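Local coordinates for choline binding protein A (PDB 5GT1), which probably helps Lactobacillus salivarius adhere to intestinal epithelial cells as an S-layer protein, and binds zinc through the M23 peptidase-family domain contained in this chain, at residues Gly59-Ser64 with Thr133-Leu138; Ala87-Tyr92 with Val103-Phe108; Ser70-Val75 with Asp126-Arg131; Trp25-Pro30 with Asn169-Gln174. All coordinates share one frame; numbering follows the deposited sequence.

Contact 1 (Gly59-Ser64 with Thr133-Leu138); sequences GLDFGS and TSHLHL. With ZN (zinc ion), chain B.
D61 and H137 sit opposite each other as a non-hydrogen-bonded pair of two antiparallel strands, and both reach one zinc ion. The aspartate, followed outward, leaves its backbone with CG anti to the carbonyl carbon (chi1 -69°). Its CB lies 4.1 Å from L136 O, and CG passes alongside the H135 ring, 3.8 Å from CD2. OD1 binds the zinc at 2.1 Å. OD2 instead accepts from a zinc-bound water and has a long, weak ion pair with R52.

H137 ligates the zinc through ND1, also at 2.1 Å, its ring plane turned 58° from the D61 carboxylate. D61 OD1 and H137 ND1, 3.0 Å apart, are brought together by the shared metal and not by a hydrogen bond. H137 CE1 rests 3.4 Å from G59 CA, where a side chain on G59 would collide with the imidazole. Below this polar face the strands are tied by paired bonds between L60 and L138 and between F62 and L136, with F62 N only 2.7 Å from L136 O. F62 lays its ring beside L136 and L138 on the buried apolar face. H57 and three waters complete the metal shell. H135 does not bind the zinc, but its NE2 hydrogen-bonds a zinc-bound water. H57 and D61 form an HxxxD signature and H135 and H137 an HxH signature, the zinc-site pattern of M23 metallopeptidases.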
loop_
_atom_site.group_PDB
_atom_site.type_symbol
_atom_site.label_atom_id
_atom_site.label_comp_id
_atom_site.label_asym_id
_atom_site.label_seq_id
_atom_site.Cartn_x
_atom_site.Cartn_y
_atom_site.Cartn_z
ATOM N N GLY A 59 6.417 4.486 -0.224
ATOM C CA GLY A 59 5.500 3.485 0.305
ATOM C C GLY A 59 6.259 2.455 1.088
ATOM O O GLY A 59 7.420 2.675 1.441
ATOM N N LEU A 60 5.593 1.334 1.357
ATOM C CA LEU A 60 6.166 0.231 2.115
ATOM C C LEU A 60 5.999 -1.043 1.291
ATOM O O LEU A 60 4.889 -1.363 0.872
ATOM C CB LEU A 60 5.433 0.096 3.450
ATOM C CG LEU A 60 5.950 -0.986 4.423
ATOM C CD1 LEU A 60 7.404 -0.732 4.809
ATOM C CD2 LEU A 60 5.059 -1.054 5.661
ATOM N N ASP A 61 7.103 -1.746 1.056
ATOM C CA ASP A 61 7.070 -2.981 0.275
ATOM C C ASP A 61 6.956 -4.225 1.160
ATOM O O ASP A 61 7.725 -4.396 2.111
ATOM C CB ASP A 61 8.344 -3.125 -0.543
ATOM C CG ASP A 61 8.450 -2.102 -1.659
ATOM O OD1 ASP A 61 7.451 -1.426 -1.978
ATOM O OD2 ASP A 61 9.553 -2.014 -2.233
ATOM N N PHE A 62 6.021 -5.105 0.820
ATOM C CA PHE A 62 5.858 -6.381 1.515
ATOM C C PHE A 62 6.237 -7.464 0.513
ATOM O O PHE A 62 5.462 -7.735 -0.401
ATOM C CB PHE A 62 4.383 -6.553 1.914
ATOM C CG PHE A 62 3.899 -5.552 2.945
ATOM C CD1 PHE A 62 3.777 -5.932 4.283
ATOM C CD2 PHE A 62 3.533 -4.250 2.576
ATOM C CE1 PHE A 62 3.333 -5.026 5.243
ATOM C CE2 PHE A 62 3.070 -3.340 3.533
ATOM C CZ PHE A 62 2.972 -3.738 4.865
ATOM N N GLY A 63 7.433 -8.042 0.655
ATOM C CA GLY A 63 7.900 -9.074 -0.281
ATOM C C GLY A 63 7.252 -10.418 -0.038
ATOM O O GLY A 63 6.832 -10.722 1.084
ATOM N N SER A 64 7.156 -11.237 -1.083
ATOM C CA SER A 64 6.590 -12.582 -0.919
ATOM C C SER A 64 7.453 -13.442 0.015
ATOM O O SER A 64 6.963 -14.369 0.622
ATOM C CB SER A 64 6.418 -13.271 -2.275
ATOM O OG SER A 64 7.672 -13.401 -2.935
ATOM N N THR A 133 3.165 -11.552 -7.643
ATOM C CA THR A 133 4.457 -10.995 -8.003
ATOM C C THR A 133 5.354 -11.069 -6.769
ATOM O O THR A 133 4.940 -11.573 -5.727
ATOM C CB THR A 133 4.349 -9.523 -8.447
ATOM O OG1 THR A 133 3.968 -8.719 -7.327
ATOM C CG2 THR A 133 3.339 -9.337 -9.598
ATOM N N SER A 134 6.563 -10.526 -6.871
ATOM C CA SER A 134 7.489 -10.594 -5.750
ATOM C C SER A 134 7.108 -9.695 -4.568
ATOM O O SER A 134 7.643 -9.876 -3.479
ATOM C CB SER A 134 8.902 -10.252 -6.214
ATOM O OG SER A 134 8.940 -8.905 -6.637
ATOM N N HIS A 135 6.235 -8.704 -4.779
ATOM C CA HIS A 135 5.853 -7.801 -3.663
ATOM C C HIS A 135 4.619 -6.993 -3.878
ATOM O O HIS A 135 4.185 -6.751 -5.021
ATOM C CB HIS A 135 6.995 -6.842 -3.299
ATOM C CG HIS A 135 7.253 -5.795 -4.348
ATOM N ND1 HIS A 135 7.739 -6.100 -5.571
ATOM C CD2 HIS A 135 7.066 -4.413 -4.328
ATOM C CE1 HIS A 135 7.862 -4.970 -6.300
ATOM N NE2 HIS A 135 7.451 -3.938 -5.539
ATOM N N LEU A 136 4.036 -6.600 -2.749
ATOM C CA LEU A 136 3.029 -5.572 -2.687
ATOM C C LEU A 136 3.740 -4.303 -2.256
ATOM O O LEU A 136 4.555 -4.332 -1.334
ATOM C CB LEU A 136 1.975 -5.940 -1.630
ATOM C CG LEU A 136 1.064 -4.802 -1.131
ATOM C CD1 LEU A 136 0.034 -4.441 -2.195
ATOM C CD2 LEU A 136 0.372 -5.195 0.173
ATOM N N HIS A 137 3.436 -3.194 -2.925
ATOM C CA HIS A 137 3.789 -1.866 -2.431
ATOM C C HIS A 137 2.521 -1.184 -1.963
ATOM O O HIS A 137 1.537 -1.055 -2.722
ATOM C CB HIS A 137 4.503 -1.073 -3.538
ATOM C CG HIS A 137 4.705 0.399 -3.245
ATOM N ND1 HIS A 137 5.934 0.954 -3.125
ATOM C CD2 HIS A 137 3.782 1.446 -3.104
ATOM C CE1 HIS A 137 5.805 2.284 -2.900
ATOM N NE2 HIS A 137 4.491 2.587 -2.895
ATOM N N LEU A 138 2.534 -0.749 -0.704
ATOM C CA LEU A 138 1.415 -0.021 -0.110
ATOM C C LEU A 138 1.805 1.444 0.074
ATOM O O LEU A 138 2.849 1.731 0.644
ATOM C CB LEU A 138 1.033 -0.630 1.243
ATOM C CG LEU A 138 -0.052 0.099 2.051
ATOM C CD1 LEU A 138 -1.423 0.076 1.365
ATOM C CD2 LEU A 138 -0.141 -0.515 3.448
HETATM ZN ZN ZN B . 7.839 0.185 -3.331
HETATM O O HOH W 1 9.943 -0.611 -4.462
HETATM O O HOH W 2 7.525 -1.062 -5.045
HETATM O O HOH W 3 8.242 1.638 -5.050
#

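Contact 2 (Ala87-Tyr92 with Val103-Phe108); sequences AGLENY and VYQEAF
N91 and F108 meet at the closely fitted end of this contact, where N91 ND2 donates to F108 O at 3.0 Å. The carbonyl oxygen lies in the plane of the N91 amide, whereas the donor stands above the F108 carbonyl plane. A single water beside them joins the two backbones: it donates to N91 O and F108 O and accepts from F108 N. The F108 ring presents its edge to N91 O, with CD2 3.6 Å away. Next along, Y92 CB packs against Q105 CB at 3.7 Å, where the strand starting at Y92 enters its antiparallel pairing with strand 101-108.

Toward the surface, E106 N donates to L89 O at 2.9 Å in a bent bond (137°). L89 CG lies 3.5 Å from Q105 OE1, the leucine crossing the amide obliquely. At the exposed end G88 has little to grip: its carbonyl oxygen faces the E106 carboxylate, an acceptor against an acceptor, and its N-H turns back to E90 OE2 within its own segment.

The E106 chain runs extended beyond CG, and OE2 is met on its anti side by Q105 NE2, with E106 OE2 lying in the plane of the Q105 amide. OE1 is in a weak hydrogen bond with H135 NE2. Q105 thus helps to fix the turn of the E106 carboxylate at the margin of the zinc site, and that carboxylate probably adds to the negative potential beside the metal.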
loop_
_atom_site.group_PDB
_atom_site.type_symbol
_atom_site.label_atom_id
_atom_site.label_comp_id
_atom_site.label_asym_id
_atom_site.label_seq_id
_atom_site.Cartn_x
_atom_site.Cartn_y
_atom_site.Cartn_z
ATOM N N ALA A 87 2.457 1.737 -15.707
ATOM C CA ALA A 87 3.711 0.980 -15.611
ATOM C C ALA A 87 4.575 1.562 -14.485
ATOM O O ALA A 87 4.715 2.780 -14.385
ATOM C CB ALA A 87 4.468 0.974 -16.933
ATOM N N GLY A 88 5.126 0.692 -13.640
ATOM C CA GLY A 88 5.772 1.124 -12.393
ATOM C C GLY A 88 4.918 0.774 -11.178
ATOM O O GLY A 88 5.374 0.078 -10.278
ATOM N N LEU A 89 3.680 1.266 -11.146
ATOM C CA LEU A 89 2.684 0.795 -10.180
ATOM C C LEU A 89 2.121 -0.540 -10.656
ATOM O O LEU A 89 1.545 -1.317 -9.865
ATOM C CB LEU A 89 1.539 1.798 -10.064
ATOM C CG LEU A 89 1.797 3.154 -9.391
ATOM C CD1 LEU A 89 2.537 4.104 -10.313
ATOM C CD2 LEU A 89 0.465 3.764 -8.964
ATOM N N GLU A 90 2.293 -0.804 -11.954
ATOM C CA GLU A 90 1.600 -1.909 -12.636
ATOM C C GLU A 90 0.088 -1.815 -12.350
ATOM O O GLU A 90 -0.462 -0.712 -12.362
ATOM C CB GLU A 90 2.221 -3.264 -12.250
ATOM C CG GLU A 90 3.725 -3.354 -12.516
ATOM C CD GLU A 90 4.116 -2.963 -13.942
ATOM O OE1 GLU A 90 3.585 -3.576 -14.884
ATOM O OE2 GLU A 90 4.956 -2.045 -14.127
ATOM N N ASN A 91 -0.586 -2.935 -12.084
ATOM C CA ASN A 91 -2.013 -2.885 -11.733
ATOM C C ASN A 91 -2.185 -2.437 -10.272
ATOM O O ASN A 91 -1.552 -3.005 -9.365
ATOM C CB ASN A 91 -2.683 -4.247 -11.966
ATOM C CG ASN A 91 -2.589 -4.697 -13.415
ATOM O OD1 ASN A 91 -3.262 -4.151 -14.277
ATOM N ND2 ASN A 91 -1.731 -5.672 -13.685
ATOM N N TYR A 92 -3.016 -1.422 -10.048
ATOM C CA TYR A 92 -3.189 -0.891 -8.691
ATOM C C TYR A 92 -4.649 -0.687 -8.298
ATOM O O TYR A 92 -5.518 -0.509 -9.154
ATOM C CB TYR A 92 -2.389 0.404 -8.509
ATOM C CG TYR A 92 -2.889 1.523 -9.395
ATOM C CD1 TYR A 92 -3.850 2.425 -8.931
ATOM C CD2 TYR A 92 -2.421 1.663 -10.694
ATOM C CE1 TYR A 92 -4.331 3.446 -9.739
ATOM C CE2 TYR A 92 -2.889 2.689 -11.518
ATOM C CZ TYR A 92 -3.849 3.570 -11.036
ATOM O OH TYR A 92 -4.330 4.583 -11.833
ATOM N N VAL A 103 -3.073 3.170 -1.569
ATOM C CA VAL A 103 -2.763 2.611 -2.890
ATOM C C VAL A 103 -2.128 1.227 -2.728
ATOM O O VAL A 103 -1.088 1.090 -2.080
ATOM C CB VAL A 103 -1.834 3.550 -3.694
ATOM C CG1 VAL A 103 -1.614 3.012 -5.111
ATOM C CG2 VAL A 103 -2.426 4.957 -3.724
ATOM N N TYR A 104 -2.763 0.199 -3.288
ATOM C CA TYR A 104 -2.188 -1.145 -3.295
ATOM C C TYR A 104 -1.687 -1.391 -4.708
ATOM O O TYR A 104 -2.479 -1.449 -5.652
ATOM C CB TYR A 104 -3.240 -2.216 -2.938
ATOM C CG TYR A 104 -3.902 -2.017 -1.595
ATOM C CD1 TYR A 104 -3.504 -2.770 -0.480
ATOM C CD2 TYR A 104 -4.927 -1.078 -1.429
ATOM C CE1 TYR A 104 -4.111 -2.584 0.767
ATOM C CE2 TYR A 104 -5.526 -0.883 -0.189
ATOM C CZ TYR A 104 -5.102 -1.638 0.902
ATOM O OH TYR A 104 -5.710 -1.451 2.133
ATOM N N GLN A 105 -0.381 -1.539 -4.874
ATOM C CA GLN A 105 0.168 -1.622 -6.228
ATOM C C GLN A 105 1.219 -2.732 -6.327
ATOM O O GLN A 105 1.653 -3.281 -5.301
ATOM C CB GLN A 105 0.770 -0.268 -6.624
ATOM C CG GLN A 105 2.047 0.062 -5.860
ATOM C CD GLN A 105 2.544 1.464 -6.113
ATOM O OE1 GLN A 105 1.809 2.432 -5.925
ATOM N NE2 GLN A 105 3.817 1.583 -6.526
ATOM N N GLU A 106 1.592 -3.056 -7.570
ATOM C CA GLU A 106 2.662 -4.005 -7.914
ATOM C C GLU A 106 2.467 -5.478 -7.546
ATOM O O GLU A 106 3.209 -6.347 -8.026
ATOM C CB GLU A 106 4.012 -3.476 -7.439
ATOM C CG GLU A 106 4.375 -2.170 -8.141
ATOM C CD GLU A 106 5.659 -1.612 -7.615
ATOM O OE1 GLU A 106 6.737 -2.146 -8.000
ATOM O OE2 GLU A 106 5.591 -0.660 -6.810
ATOM N N ALA A 107 1.461 -5.766 -6.728
ATOM C CA ALA A 107 1.200 -7.132 -6.268
ATOM C C ALA A 107 0.512 -8.008 -7.320
ATOM O O ALA A 107 0.516 -9.229 -7.203
ATOM C CB ALA A 107 0.330 -7.099 -5.016
ATOM N N PHE A 108 -0.119 -7.377 -8.306
ATOM C CA PHE A 108 -1.068 -8.077 -9.177
ATOM C C PHE A 108 -0.562 -8.070 -10.632
ATOM O O PHE A 108 -0.487 -7.011 -11.264
ATOM C CB PHE A 108 -2.457 -7.436 -9.056
ATOM C CG PHE A 108 -2.819 -7.025 -7.640
ATOM C CD1 PHE A 108 -3.090 -7.987 -6.667
ATOM C CD2 PHE A 108 -2.868 -5.673 -7.274
ATOM C CE1 PHE A 108 -3.403 -7.614 -5.362
ATOM C CE2 PHE A 108 -3.201 -5.292 -5.971
ATOM C CZ PHE A 108 -3.464 -6.265 -5.016
HETATM O O HOH W 4 0.300 -5.009 -9.746
#

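Contact 3 (Ser70-Val75 with Asp126-Arg131); sequences SAVHAV and DVIGYR. With ACT (acetate ion), chain C.
H73 and V127 meet because both place a group beside their own backbone N: chi1 of -69° sends the imidazole CG anti to the carbonyl carbon of H73, as is CG2 of V127. The methyl comes over one face of the ring, 4.1 Å from NE2, and also touches A71 CB at 3.8 Å. H73 ND1 bonds to P28 O, which fixes the rotation of the ring. With an alanine here, P28 O would probably lose its side-chain donor and V127 CG2 would be left without the ring that covers it.

Y130 turns the edge of its ring to S70, whose OG is 3.4 Å from CD1 and near the ring plane, while CE1 reaches A71 CB. A71, H73, V127 and Y130 share one face of a two-stranded antiparallel sheet, strands 71-73 and 127-130, interrupted by a beta bulge: I128 and G129 lie across from V72. V72 N bonds to G129 O and I128 N to V72 O, each at 2.7 Å and almost in line with the acceptor C=O. R131 N to S70 O and A74 N to D126 O close the pairing.

On the opposite face V72 is buried, its CG2 4.0 Å from R131 CB. Past the end of strand 71-73, A74 CB abuts I128 CD1. The R131 chain is bent at chi3 (53°), its guanidinium held by H67 O and G69 O and in cation-pi contact with F29. An acetate, probably from the crystallisation liquor and doubtful in exact placement, accepts from S70 N and A71 N.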
loop_
_atom_site.group_PDB
_atom_site.type_symbol
_atom_site.label_atom_id
_atom_site.label_comp_id
_atom_site.label_asym_id
_atom_site.label_seq_id
_atom_site.Cartn_x
_atom_site.Cartn_y
_atom_site.Cartn_z
ATOM N N SER A 70 -0.933 -15.119 0.127
ATOM C CA SER A 70 -1.512 -14.942 -1.187
ATOM C C SER A 70 -2.497 -13.781 -1.192
ATOM O O SER A 70 -2.305 -12.807 -1.928
ATOM C CB SER A 70 -2.171 -16.249 -1.653
ATOM O OG SER A 70 -2.644 -16.099 -2.984
ATOM N N ALA A 71 -3.540 -13.868 -0.369
ATOM C CA ALA A 71 -4.551 -12.818 -0.299
ATOM C C ALA A 71 -3.948 -11.543 0.303
ATOM O O ALA A 71 -3.247 -11.595 1.327
ATOM C CB ALA A 71 -5.744 -13.281 0.529
ATOM N N VAL A 72 -4.197 -10.414 -0.358
ATOM C CA VAL A 72 -3.813 -9.097 0.153
ATOM C C VAL A 72 -5.013 -8.533 0.915
ATOM O O VAL A 72 -6.060 -8.291 0.321
ATOM C CB VAL A 72 -3.439 -8.134 -0.995
ATOM C CG1 VAL A 72 -3.168 -6.728 -0.441
ATOM C CG2 VAL A 72 -2.221 -8.669 -1.759
ATOM N N HIS A 73 -4.848 -8.333 2.224
ATOM C CA HIS A 73 -5.941 -7.877 3.103
ATOM C C HIS A 73 -5.906 -6.384 3.272
ATOM O O HIS A 73 -4.836 -5.811 3.492
ATOM C CB HIS A 73 -5.824 -8.542 4.481
ATOM C CG HIS A 73 -6.108 -10.031 4.466
ATOM N ND1 HIS A 73 -5.174 -10.948 4.114
ATOM C CD2 HIS A 73 -7.265 -10.740 4.756
ATOM C CE1 HIS A 73 -5.709 -12.192 4.186
ATOM N NE2 HIS A 73 -6.990 -12.066 4.573
ATOM N N ALA A 74 -7.069 -5.738 3.187
ATOM C CA ALA A 74 -7.152 -4.290 3.307
ATOM C C ALA A 74 -6.651 -3.885 4.688
ATOM O O ALA A 74 -6.991 -4.528 5.699
ATOM C CB ALA A 74 -8.582 -3.822 3.101
ATOM N N VAL A 75 -5.843 -2.832 4.727
ATOM C CA VAL A 75 -5.216 -2.385 5.982
ATOM C C VAL A 75 -6.155 -1.470 6.777
ATOM O O VAL A 75 -5.888 -1.169 7.946
ATOM C CB VAL A 75 -3.846 -1.690 5.759
ATOM C CG1 VAL A 75 -2.888 -2.619 5.011
ATOM C CG2 VAL A 75 -3.989 -0.353 5.026
ATOM N N ASP A 126 -10.735 -7.225 4.521
ATOM C CA ASP A 126 -11.313 -7.674 3.232
ATOM C C ASP A 126 -10.207 -7.897 2.178
ATOM O O ASP A 126 -9.239 -7.135 2.105
ATOM C CB ASP A 126 -12.337 -6.674 2.670
ATOM C CG ASP A 126 -13.660 -6.662 3.436
ATOM O OD1 ASP A 126 -13.864 -7.484 4.358
ATOM O OD2 ASP A 126 -14.514 -5.809 3.106
ATOM N N VAL A 127 -10.360 -8.929 1.348
ATOM C CA VAL A 127 -9.317 -9.236 0.369
ATOM C C VAL A 127 -9.377 -8.261 -0.809
ATOM O O VAL A 127 -10.410 -8.148 -1.493
ATOM C CB VAL A 127 -9.397 -10.706 -0.104
ATOM C CG1 VAL A 127 -8.358 -10.984 -1.193
ATOM C CG2 VAL A 127 -9.170 -11.644 1.086
ATOM N N ILE A 128 -8.280 -7.548 -1.034
ATOM C CA ILE A 128 -8.155 -6.644 -2.191
ATOM C C ILE A 128 -7.935 -7.450 -3.476
ATOM O O ILE A 128 -8.486 -7.134 -4.552
ATOM C CB ILE A 128 -6.967 -5.665 -2.001
ATOM C CG1 ILE A 128 -7.179 -4.793 -0.743
ATOM C CG2 ILE A 128 -6.735 -4.807 -3.256
ATOM C CD1 ILE A 128 -8.419 -3.929 -0.779
ATOM N N GLY A 129 -7.120 -8.487 -3.348
ATOM C CA GLY A 129 -6.767 -9.342 -4.460
ATOM C C GLY A 129 -5.674 -10.278 -4.023
ATOM O O GLY A 129 -5.389 -10.385 -2.816
ATOM N N TYR A 130 -5.048 -10.944 -4.999
ATOM C CA TYR A 130 -4.058 -11.993 -4.728
ATOM C C TYR A 130 -2.709 -11.599 -5.311
ATOM O O TYR A 130 -2.605 -11.300 -6.494
ATOM C CB TYR A 130 -4.552 -13.349 -5.279
ATOM C CG TYR A 130 -5.765 -13.793 -4.513
ATOM C CD1 TYR A 130 -5.632 -14.623 -3.413
ATOM C CD2 TYR A 130 -7.046 -13.290 -4.831
ATOM C CE1 TYR A 130 -6.737 -14.994 -2.654
ATOM C CE2 TYR A 130 -8.158 -13.658 -4.076
ATOM C CZ TYR A 130 -7.989 -14.508 -2.999
ATOM O OH TYR A 130 -9.074 -14.874 -2.249
ATOM N N ARG A 131 -1.685 -11.576 -4.466
ATOM C CA ARG A 131 -0.342 -11.213 -4.911
ATOM C C ARG A 131 0.271 -12.402 -5.644
ATOM O O ARG A 131 0.385 -13.493 -5.091
ATOM C CB ARG A 131 0.558 -10.818 -3.725
ATOM C CG ARG A 131 1.988 -10.454 -4.118
ATOM C CD ARG A 131 2.877 -10.224 -2.889
ATOM N NE ARG A 131 2.839 -11.350 -1.943
ATOM C CZ ARG A 131 3.311 -11.323 -0.694
ATOM N NH1 ARG A 131 3.895 -10.232 -0.196
ATOM N NH2 ARG A 131 3.202 -12.403 0.070
HETATM C C ACT C . -3.283 -14.627 3.146
HETATM O O ACT C . -4.314 -14.675 3.859
HETATM O OXT ACT C . -3.005 -15.563 2.365
HETATM C CH3 ACT C . -2.404 -13.426 3.130
HETATM O O HOH W 5 -1.243 -15.721 -4.941
#

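Contact 4 (Trp25-Pro30 with Asn169-Gln174); sequences WGWPFP and NGIANQ
W25 is gripped on its backbone and its ring at once. Its N donates to Q174 OE1 at 2.7 Å, in the plane of the side-chain carbonyl, and its indole receives G170 over one face: G170 CA sits 3.6 Å from the centroid of the five-membered ring, a CH-pi contact. The approach depends on the glycine, since a CB on G170 would strike W25 CG. NE1 points to another partner, D23 OD2. Replacing W25 by an alanine would probably uncover G170 on the helix and leave D23 without its indole donor.

I171 CG1 then lies 3.6 Å from W25 O, and its CD1 extends past G26 at 4.0 Å from G26 CA. In this way the loop that precedes strand 44-45 is laid across the C-terminal end of helix 163-173, bringing the N-terminal and C-terminal parts of the chain together. W27 takes the tip of I171: the isoleucine chain, extended at chi2 (169°), carries its CD1 to 3.3 Å from NE1 of the W27 indole, the two side chains crossing at about a right angle. Beyond it the loop leaves the helix: P28 and F29 pack on F62, and P30 touches H73.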
loop_
_atom_site.group_PDB
_atom_site.type_symbol
_atom_site.label_atom_id
_atom_site.label_comp_id
_atom_site.label_asym_id
_atom_site.label_seq_id
_atom_site.Cartn_x
_atom_site.Cartn_y
_atom_site.Cartn_z
ATOM N N TRP A 25 -7.453 -1.058 12.017
ATOM C CA TRP A 25 -6.311 -1.166 11.139
ATOM C C TRP A 25 -5.829 -2.582 11.179
ATOM O O TRP A 25 -6.131 -3.311 12.132
ATOM C CB TRP A 25 -5.216 -0.267 11.653
ATOM C CG TRP A 25 -5.450 1.202 11.436
ATOM C CD1 TRP A 25 -6.206 2.080 12.220
ATOM C CD2 TRP A 25 -4.894 2.023 10.359
ATOM N NE1 TRP A 25 -6.152 3.364 11.710
ATOM C CE2 TRP A 25 -5.378 3.395 10.591
ATOM C CE3 TRP A 25 -4.074 1.766 9.254
ATOM C CZ2 TRP A 25 -5.049 4.445 9.734
ATOM C CZ3 TRP A 25 -3.741 2.828 8.413
ATOM C CH2 TRP A 25 -4.210 4.137 8.650
ATOM N N GLY A 26 -5.061 -2.987 10.165
ATOM C CA GLY A 26 -4.513 -4.346 10.109
ATOM C C GLY A 26 -3.369 -4.395 9.107
ATOM O O GLY A 26 -3.219 -3.496 8.280
ATOM N N TRP A 27 -2.544 -5.431 9.195
ATOM C CA TRP A 27 -1.491 -5.657 8.195
ATOM C C TRP A 27 -2.054 -6.355 6.964
ATOM O O TRP A 27 -3.081 -7.044 7.046
ATOM C CB TRP A 27 -0.362 -6.484 8.812
ATOM C CG TRP A 27 0.297 -5.751 9.938
ATOM C CD1 TRP A 27 0.118 -5.940 11.309
ATOM C CD2 TRP A 27 1.228 -4.640 9.817
ATOM N NE1 TRP A 27 0.893 -5.051 12.029
ATOM C CE2 TRP A 27 1.573 -4.234 11.191
ATOM C CE3 TRP A 27 1.796 -3.954 8.742
ATOM C CZ2 TRP A 27 2.452 -3.186 11.449
ATOM C CZ3 TRP A 27 2.677 -2.895 9.019
ATOM C CH2 TRP A 27 2.998 -2.530 10.344
ATOM N N PRO A 28 -1.400 -6.187 5.808
ATOM C CA PRO A 28 -1.941 -6.812 4.589
ATOM C C PRO A 28 -1.777 -8.340 4.535
ATOM O O PRO A 28 -2.524 -9.010 3.817
ATOM C CB PRO A 28 -1.164 -6.128 3.458
ATOM C CG PRO A 28 0.094 -5.662 4.086
ATOM C CD PRO A 28 -0.243 -5.327 5.525
ATOM N N PHE A 29 -0.821 -8.881 5.292
ATOM C CA PHE A 29 -0.616 -10.333 5.370
ATOM C C PHE A 29 -0.606 -10.670 6.862
ATOM O O PHE A 29 0.438 -10.665 7.497
ATOM C CB PHE A 29 0.673 -10.752 4.640
ATOM C CG PHE A 29 0.719 -10.290 3.204
ATOM C CD1 PHE A 29 0.073 -11.023 2.194
ATOM C CD2 PHE A 29 1.357 -9.099 2.862
ATOM C CE1 PHE A 29 0.088 -10.573 0.875
ATOM C CE2 PHE A 29 1.375 -8.653 1.546
ATOM C CZ PHE A 29 0.734 -9.391 0.556
ATOM N N PRO A 30 -1.801 -10.901 7.435
ATOM C CA PRO A 30 -1.931 -10.843 8.901
ATOM C C PRO A 30 -1.258 -11.979 9.690
ATOM O O PRO A 30 -1.065 -11.842 10.910
ATOM C CB PRO A 30 -3.458 -10.808 9.105
ATOM C CG PRO A 30 -3.956 -10.159 7.853
ATOM C CD PRO A 30 -3.130 -10.882 6.804
ATOM N N ASN A 169 0.624 2.338 14.663
ATOM C CA ASN A 169 -0.077 3.240 15.574
ATOM C C ASN A 169 -1.590 3.011 15.574
ATOM O O ASN A 169 -2.243 3.063 16.632
ATOM C CB ASN A 169 0.265 4.708 15.281
ATOM C CG ASN A 169 -0.111 5.636 16.440
ATOM O OD1 ASN A 169 0.450 5.537 17.545
ATOM N ND2 ASN A 169 -1.083 6.506 16.210
ATOM N N GLY A 170 -2.147 2.754 14.390
ATOM C CA GLY A 170 -3.576 2.473 14.255
ATOM C C GLY A 170 -4.006 1.232 15.022
ATOM O O GLY A 170 -5.015 1.245 15.738
ATOM N N ILE A 171 -3.235 0.158 14.880
ATOM C CA ILE A 171 -3.494 -1.082 15.610
ATOM C C ILE A 171 -3.357 -0.859 17.123
ATOM O O ILE A 171 -4.197 -1.329 17.904
ATOM C CB ILE A 171 -2.567 -2.221 15.117
ATOM C CG1 ILE A 171 -2.925 -2.596 13.661
ATOM C CG2 ILE A 171 -2.652 -3.444 16.039
ATOM C CD1 ILE A 171 -1.924 -3.512 12.982
ATOM N N ALA A 172 -2.323 -0.127 17.535
ATOM C CA ALA A 172 -2.096 0.123 18.964
ATOM C C ALA A 172 -3.248 0.936 19.572
ATOM O O ALA A 172 -3.637 0.707 20.712
ATOM C CB ALA A 172 -0.760 0.824 19.184
ATOM N N ASN A 173 -3.806 1.861 18.796
ATOM C CA ASN A 173 -4.840 2.770 19.302
ATOM C C ASN A 173 -6.288 2.328 19.132
ATOM O O ASN A 173 -7.200 2.983 19.644
ATOM C CB ASN A 173 -4.644 4.166 18.718
ATOM C CG ASN A 173 -3.483 4.885 19.361
ATOM O OD1 ASN A 173 -3.545 5.233 20.537
ATOM N ND2 ASN A 173 -2.414 5.088 18.609
ATOM N N GLN A 174 -6.523 1.237 18.418
ATOM C CA GLN A 174 -7.896 0.753 18.275
ATOM C C GLN A 174 -8.346 0.023 19.546
ATOM O O GLN A 174 -7.582 -0.117 20.511
ATOM C CB GLN A 174 -8.064 -0.125 17.029
ATOM C CG GLN A 174 -7.396 -1.489 17.099
ATOM C CD GLN A 174 -7.191 -2.089 15.720
ATOM O OE1 GLN A 174 -7.223 -1.381 14.723
ATOM N NE2 GLN A 174 -6.967 -3.388 15.662
ATOM O OXT GLN A 174 -9.489 -0.435 19.636
#

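In the fold
Contact 1 is the buried one, contacts 2 and 3 are partly buried, and contact 4 lies at the surface. Contacts 1 and 2 share the large antiparallel sheet, where strands 135-141 and 101-108 are neighbours; H137 O meets Q105 N and T133 OG1 meets E106 O. Contact 3 is a separate two-stranded sheet joined to contact 1 through R131 and to contact 2 by Y104 OH and V75 N. The loop of contact 4 pairs with contact 3 through P28 and G26 and packs on F62 and L136. Contacts 1 and 3 have backbone pairing, plus metal ligation in contact 1 and a beta bulge in contact 3; contact 2 has water and amide bonds, contact 4 indole packing.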